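Local coordinates for cystatin (Fasciola hepatica, PDB 6I1M), which probably inhibits papain-like cysteine proteases, as a secreted type 1 cystatin (stefin) of the liver fluke, at residues G50-F55 with V70-L75. Residues are numbered along the deposited sequence; the frame is centred on the assembly and turned at random.
Sequences GTNYKF and VVFVPL. Unlike the reference sequence in segment 50-55: Thr51 (reference Ile).
The carbonyl oxygen of Val71 accepts the backbone N-H of Tyr53, with O and N 2.8 Å apart and the bond almost straight at 175°, while Asn52 CA adds a weak CH...O contact, 3.6 Å from Val71 O. Thr51 O is gripped in like manner, by Val73 N at 2.8 Å and more weakly by the CA-H of Phe72. With Val71 N to Tyr53 O and Thr51 N to Val73 O, four bonds tie 50-55 to 70-75 as antiparallel neighbours, Thr51–Val73 and Tyr53–Val71 forming the hydrogen-bonded pairs and Asn52–Phe72 and Lys54–Val70 the non-hydrogen-bonded ones.

Such alternation gives the sheet two different faces. On one, the Tyr53 ring reaches across to Val73, its CE1 3.6 Å from Val73 CG2, and the methyl CG2 of Thr51 sits above one face of the ring, offset toward its rim. Tyr53 CG stands anti to its own carbonyl carbon (chi1 -66°), which tilts the ring back along its own strand toward Thr51 and brings CE1 near Val73; Phe18 of helix 12-28 packs on Tyr53, Phe55, Val71 and Val73. The other face, with Asn52, Lys54, Val70 and Phe72, is mixed. Asn52 OD1 lies 3.5 Å from Phe72 CD1, at the ring edge, with amide and ring planes 70° apart; its ND2 is hydrogen-bonded to Gln46 OE1, which anchors the amide. Gly50 CA lies 3.3 Å from Val73 O.

Strands 50-59 and 66-74 form the central hairpin of the four-stranded antiparallel sheet that wraps round helix 12-28, as in the cystatin fold.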
loop_
_atom_site.group_PDB
_atom_site.type_symbol
_atom_site.label_atom_id
_atom_site.label_comp_id
_atom_site.label_asym_id
_atom_site.label_seq_id
_atom_site.Cartn_x
_atom_site.Cartn_y
_atom_site.Cartn_z
ATOM N N GLY A 50 -4.826 -4.677 15.169
ATOM C CA GLY A 50 -5.078 -3.881 13.962
ATOM C C GLY A 50 -4.837 -4.723 12.729
ATOM O O GLY A 50 -4.829 -5.976 12.822
ATOM N N THR A 51 -4.694 -4.079 11.587
ATOM C CA THR A 51 -4.534 -4.803 10.304
ATOM C C THR A 51 -3.357 -4.198 9.534
ATOM O O THR A 51 -3.295 -2.946 9.387
ATOM C CB THR A 51 -5.841 -4.800 9.510
ATOM O OG1 THR A 51 -6.808 -5.436 10.343
ATOM C CG2 THR A 51 -5.723 -5.510 8.180
ATOM N N ASN A 52 -2.479 -5.087 9.072
ATOM C CA ASN A 52 -1.446 -4.827 8.046
ATOM C C ASN A 52 -2.064 -5.112 6.682
ATOM O O ASN A 52 -2.606 -6.236 6.468
ATOM C CB ASN A 52 -0.180 -5.638 8.290
ATOM C CG ASN A 52 0.745 -4.974 9.284
ATOM O OD1 ASN A 52 0.748 -3.759 9.408
ATOM N ND2 ASN A 52 1.593 -5.761 9.926
ATOM N N TYR A 53 -2.077 -4.083 5.837
ATOM C CA TYR A 53 -2.476 -4.185 4.412
ATOM C C TYR A 53 -1.204 -4.147 3.579
ATOM O O TYR A 53 -0.587 -3.093 3.518
ATOM C CB TYR A 53 -3.396 -3.049 3.992
ATOM C CG TYR A 53 -4.737 -3.049 4.657
ATOM C CD1 TYR A 53 -4.903 -2.458 5.900
ATOM C CD2 TYR A 53 -5.848 -3.601 4.033
ATOM C CE1 TYR A 53 -6.138 -2.455 6.526
ATOM C CE2 TYR A 53 -7.086 -3.597 4.644
ATOM C CZ TYR A 53 -7.235 -3.018 5.896
ATOM O OH TYR A 53 -8.466 -2.959 6.502
ATOM N N LYS A 54 -0.849 -5.268 2.969
ATOM C CA LYS A 54 0.273 -5.337 2.008
ATOM C C LYS A 54 -0.276 -5.217 0.591
ATOM O O LYS A 54 -0.942 -6.173 0.073
ATOM C CB LYS A 54 1.053 -6.636 2.150
ATOM C CG LYS A 54 2.356 -6.649 1.372
ATOM C CD LYS A 54 2.779 -8.045 1.065
ATOM C CE LYS A 54 3.178 -8.820 2.293
ATOM N NZ LYS A 54 3.304 -10.260 1.976
ATOM N N PHE A 55 0.036 -4.088 -0.022
ATOM C CA PHE A 55 -0.340 -3.739 -1.408
ATOM C C PHE A 55 0.804 -4.058 -2.362
ATOM O O PHE A 55 1.958 -3.804 -2.056
ATOM C CB PHE A 55 -0.674 -2.259 -1.457
ATOM C CG PHE A 55 -1.962 -1.965 -0.752
ATOM C CD1 PHE A 55 -3.172 -2.277 -1.365
ATOM C CD2 PHE A 55 -1.964 -1.373 0.504
ATOM C CE1 PHE A 55 -4.367 -1.985 -0.733
ATOM C CE2 PHE A 55 -3.169 -1.077 1.133
ATOM C CZ PHE A 55 -4.359 -1.388 0.511
ATOM N N VAL A 70 3.471 -1.865 2.729
ATOM C CA VAL A 70 2.628 -2.264 3.882
ATOM C C VAL A 70 2.079 -1.018 4.581
ATOM O O VAL A 70 2.854 -0.121 4.902
ATOM C CB VAL A 70 3.409 -3.168 4.842
ATOM C CG1 VAL A 70 2.501 -3.693 5.939
ATOM C CG2 VAL A 70 4.082 -4.310 4.096
ATOM N N VAL A 71 0.761 -0.967 4.777
ATOM C CA VAL A 71 0.082 0.069 5.609
ATOM C C VAL A 71 -0.516 -0.620 6.841
ATOM O O VAL A 71 -1.316 -1.550 6.647
ATOM C CB VAL A 71 -1.018 0.800 4.827
ATOM C CG1 VAL A 71 -1.674 1.875 5.679
ATOM C CG2 VAL A 71 -0.498 1.377 3.518
ATOM N N PHE A 72 -0.182 -0.114 8.028
ATOM C CA PHE A 72 -0.745 -0.491 9.338
ATOM C C PHE A 72 -1.910 0.445 9.685
ATOM O O PHE A 72 -1.752 1.689 9.772
ATOM C CB PHE A 72 0.330 -0.452 10.418
ATOM C CG PHE A 72 -0.219 -0.773 11.783
ATOM C CD1 PHE A 72 -0.796 -2.014 12.037
ATOM C CD2 PHE A 72 -0.245 0.187 12.785
ATOM C CE1 PHE A 72 -1.289 -2.308 13.299
ATOM C CE2 PHE A 72 -0.802 -0.103 14.023
ATOM C CZ PHE A 72 -1.326 -1.346 14.272
ATOM N N VAL A 73 -3.073 -0.158 9.904
ATOM C CA VAL A 73 -4.284 0.526 10.437
ATOM C C VAL A 73 -4.488 0.021 11.862
ATOM O O VAL A 73 -4.867 -1.125 12.071
ATOM C CB VAL A 73 -5.517 0.258 9.560
ATOM C CG1 VAL A 73 -6.764 0.903 10.121
ATOM C CG2 VAL A 73 -5.280 0.698 8.131
ATOM N N PRO A 74 -4.219 0.840 12.888
ATOM C CA PRO A 74 -4.403 0.400 14.264
ATOM C C PRO A 74 -5.899 0.368 14.601
ATOM O O PRO A 74 -6.718 0.964 13.909
ATOM C CB PRO A 74 -3.688 1.479 15.087
ATOM C CG PRO A 74 -3.905 2.730 14.236
ATOM C CD PRO A 74 -3.784 2.242 12.804
ATOM N N LEU A 75 -6.203 -0.260 15.725
ATOM C CA LEU A 75 -7.537 -0.171 16.356
ATOM C C LEU A 75 -7.788 1.257 16.834
ATOM O O LEU A 75 -6.825 1.957 17.209
ATOM C CB LEU A 75 -7.576 -1.194 17.485
ATOM C CG LEU A 75 -7.536 -2.629 16.976
ATOM C CD1 LEU A 75 -7.319 -3.606 18.111
ATOM C CD2 LEU A 75 -8.808 -2.944 16.208
#